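Side-chain contact in OBody AM3L15 (Pyrobaculum aerophilum, PDB 4GN5), which probably serves as an engineered binding protein built on an OB-fold domain, a scaffold that in nature commonly recognises nucleic acids: residues 52-57 against 62-67. Sequence-based numbering, arbitrary orientation. Where two conformers were deposited one is given.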
loop_
_atom_site.group_PDB
_atom_site.type_symbol
_atom_site.label_atom_id
_atom_site.label_comp_id
_atom_site.label_asym_id
_atom_site.label_seq_id
_atom_site.Cartn_x
_atom_site.Cartn_y
_atom_site.Cartn_z
ATOM N N VAL A 52 -9.058 2.758 5.095
ATOM C CA VAL A 52 -8.569 2.876 6.455
ATOM C C VAL A 52 -7.101 2.472 6.316
ATOM O O VAL A 52 -6.812 1.302 6.001
ATOM C CB VAL A 52 -9.300 1.870 7.362
ATOM C CG1 VAL A 52 -8.685 1.758 8.778
ATOM C CG2 VAL A 52 -10.804 2.156 7.450
ATOM N N TYR A 53 -6.191 3.429 6.516
ATOM C CA TYR A 53 -4.747 3.178 6.390
ATOM C C TYR A 53 -4.063 2.796 7.700
ATOM O O TYR A 53 -4.142 3.534 8.659
ATOM C CB TYR A 53 -4.022 4.430 5.856
ATOM C CG TYR A 53 -4.157 4.639 4.346
ATOM C CD1 TYR A 53 -5.371 5.048 3.770
ATOM C CD2 TYR A 53 -3.023 4.499 3.504
ATOM C CE1 TYR A 53 -5.464 5.264 2.345
ATOM C CE2 TYR A 53 -3.124 4.735 2.098
ATOM C CZ TYR A 53 -4.340 5.121 1.559
ATOM O OH TYR A 53 -4.406 5.317 0.199
ATOM N N LEU A 54 -3.392 1.667 7.723
ATOM C CA LEU A 54 -2.474 1.308 8.799
ATOM C C LEU A 54 -1.032 1.496 8.261
ATOM O O LEU A 54 -0.653 0.789 7.345
ATOM C CB LEU A 54 -2.703 -0.171 9.156
ATOM C CG LEU A 54 -4.046 -0.405 9.827
ATOM C CD1 LEU A 54 -5.265 -0.496 8.883
ATOM C CD2 LEU A 54 -3.915 -1.602 10.664
ATOM N N GLU A 55 -0.240 2.334 8.895
ATOM C CA GLU A 55 1.088 2.641 8.366
ATOM C C GLU A 55 2.068 2.484 9.475
ATOM O O GLU A 55 1.898 3.101 10.534
ATOM C CB GLU A 55 1.136 4.087 7.877
ATOM C CG GLU A 55 0.472 4.254 6.585
ATOM C CD GLU A 55 0.806 5.581 5.965
ATOM O OE1 GLU A 55 0.060 6.530 6.141
ATOM O OE2 GLU A 55 1.828 5.696 5.291
ATOM N N ARG A 56 3.066 1.631 9.249
ATOM C CA ARG A 56 4.068 1.317 10.260
ATOM C C ARG A 56 4.742 2.656 10.556
ATOM O O ARG A 56 4.962 3.445 9.645
ATOM C CB ARG A 56 5.091 0.334 9.717
ATOM C CG ARG A 56 4.660 -1.070 9.782
ATOM C CD ARG A 56 4.512 -1.545 11.245
ATOM N NE ARG A 56 4.021 -2.910 11.196
ATOM C CZ ARG A 56 3.697 -3.642 12.258
ATOM N NH1 ARG A 56 3.812 -3.148 13.495
ATOM N NH2 ARG A 56 3.246 -4.871 12.061
ATOM N N GLY A 57 5.012 2.927 11.819
ATOM C CA GLY A 57 5.529 4.213 12.202
ATOM C C GLY A 57 4.445 5.157 12.695
ATOM O O GLY A 57 4.766 6.084 13.435
ATOM N N HIS A 62 -0.670 -3.334 17.707
ATOM C CA HIS A 62 -1.785 -4.279 17.905
ATOM C C HIS A 62 -2.807 -4.283 16.719
ATOM O O HIS A 62 -3.383 -5.333 16.386
ATOM C CB HIS A 62 -2.455 -4.093 19.281
ATOM C CG HIS A 62 -3.294 -2.854 19.401
ATOM N ND1 HIS A 62 -2.774 -1.636 19.785
ATOM C CD2 HIS A 62 -4.626 -2.657 19.223
ATOM C CE1 HIS A 62 -3.744 -0.734 19.808
ATOM N NE2 HIS A 62 -4.874 -1.324 19.460
ATOM N N LEU A 63 -3.055 -3.148 16.080
ATOM C CA LEU A 63 -4.008 -3.095 14.957
ATOM C C LEU A 63 -3.542 -3.848 13.710
ATOM O O LEU A 63 -4.322 -4.340 12.944
ATOM C CB LEU A 63 -4.413 -1.666 14.612
ATOM C CG LEU A 63 -4.996 -0.833 15.741
ATOM C CD1 LEU A 63 -5.367 0.518 15.294
ATOM C CD2 LEU A 63 -6.229 -1.512 16.277
ATOM N N PHE A 64 -2.241 -3.940 13.528
ATOM C CA PHE A 64 -1.698 -4.812 12.502
ATOM C C PHE A 64 -1.987 -6.277 12.791
ATOM O O PHE A 64 -2.185 -7.030 11.863
ATOM C CB PHE A 64 -0.179 -4.598 12.284
ATOM C CG PHE A 64 0.188 -3.241 11.702
ATOM C CD1 PHE A 64 0.451 -2.146 12.536
ATOM C CD2 PHE A 64 0.239 -3.045 10.327
ATOM C CE1 PHE A 64 0.794 -0.883 11.991
ATOM C CE2 PHE A 64 0.584 -1.800 9.789
ATOM C CZ PHE A 64 0.843 -0.706 10.610
ATOM N N LYS A 65 -2.010 -6.677 14.064
ATOM C CA LYS A 65 -2.413 -8.043 14.423
ATOM C C LYS A 65 -3.905 -8.255 14.124
ATOM O O LYS A 65 -4.292 -9.316 13.641
ATOM C CB LYS A 65 -2.068 -8.383 15.892
ATOM N N VAL A 66 -4.745 -7.261 14.391
ATOM C CA VAL A 66 -6.176 -7.350 14.022
ATOM C C VAL A 66 -6.370 -7.429 12.474
ATOM O O VAL A 66 -7.114 -8.266 11.968
ATOM C CB VAL A 66 -6.994 -6.178 14.654
ATOM C CG1 VAL A 66 -8.456 -6.236 14.230
ATOM C CG2 VAL A 66 -6.889 -6.212 16.187
ATOM N N PHE A 67 -5.653 -6.595 11.727
ATOM C CA PHE A 67 -5.699 -6.615 10.264
ATOM C C PHE A 67 -5.465 -8.022 9.733
ATOM O O PHE A 67 -6.164 -8.475 8.866
ATOM C CB PHE A 67 -4.673 -5.614 9.652
ATOM C CG PHE A 67 -4.708 -5.583 8.148
ATOM C CD1 PHE A 67 -5.475 -4.630 7.478
ATOM C CD2 PHE A 67 -4.029 -6.567 7.410
ATOM C CE1 PHE A 67 -5.518 -4.617 6.104
ATOM C CE2 PHE A 67 -4.072 -6.572 6.015
ATOM C CZ PHE A 67 -4.798 -5.616 5.357
#
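F64 reaches from the helix into a slot between L54 of the strand and R56 just past the strand's end, L54 over one ring face and R56 over the other, an aromatic ring sandwiched between an aliphatic and a cationic side chain. On the inner side the packing is close: CB of L54 lies 3.7 Å from CE2 of F64. CD2 of L54 rests 4.0 Å from CB of L63 and also touches CB of F67. The ring's leading edge abuts the backbone, CZ of F64 standing 3.6 Å from C of E55 in the plane of the ring. The outer, partly exposed side is built differently. There R56 bends at chi2 (-66°) and runs back along the ring in the direction opposite to F64, laying CD over the face in a CH-pi contact and then its guanidinium flat on the ring. The planes are 6° apart, and CZ of R56 sits 3.8 Å from the F64 centroid, a cation-pi stack. NH1 of R56 forms a salt bridge with D61, which probably helps fix the guanidinium's rotation; NH2 makes a long, weak ion pair with an acidic side chain of another protein's chain. Helix 61-67 lies between strands 50-55 and 75-83, the usual place of the OB-fold helix, and here packs on the strand leading into it. That strand pairs with 36-42, whose K37 touches F64 and F67, and meets 95-98 through the Y53-I96 backbone bond.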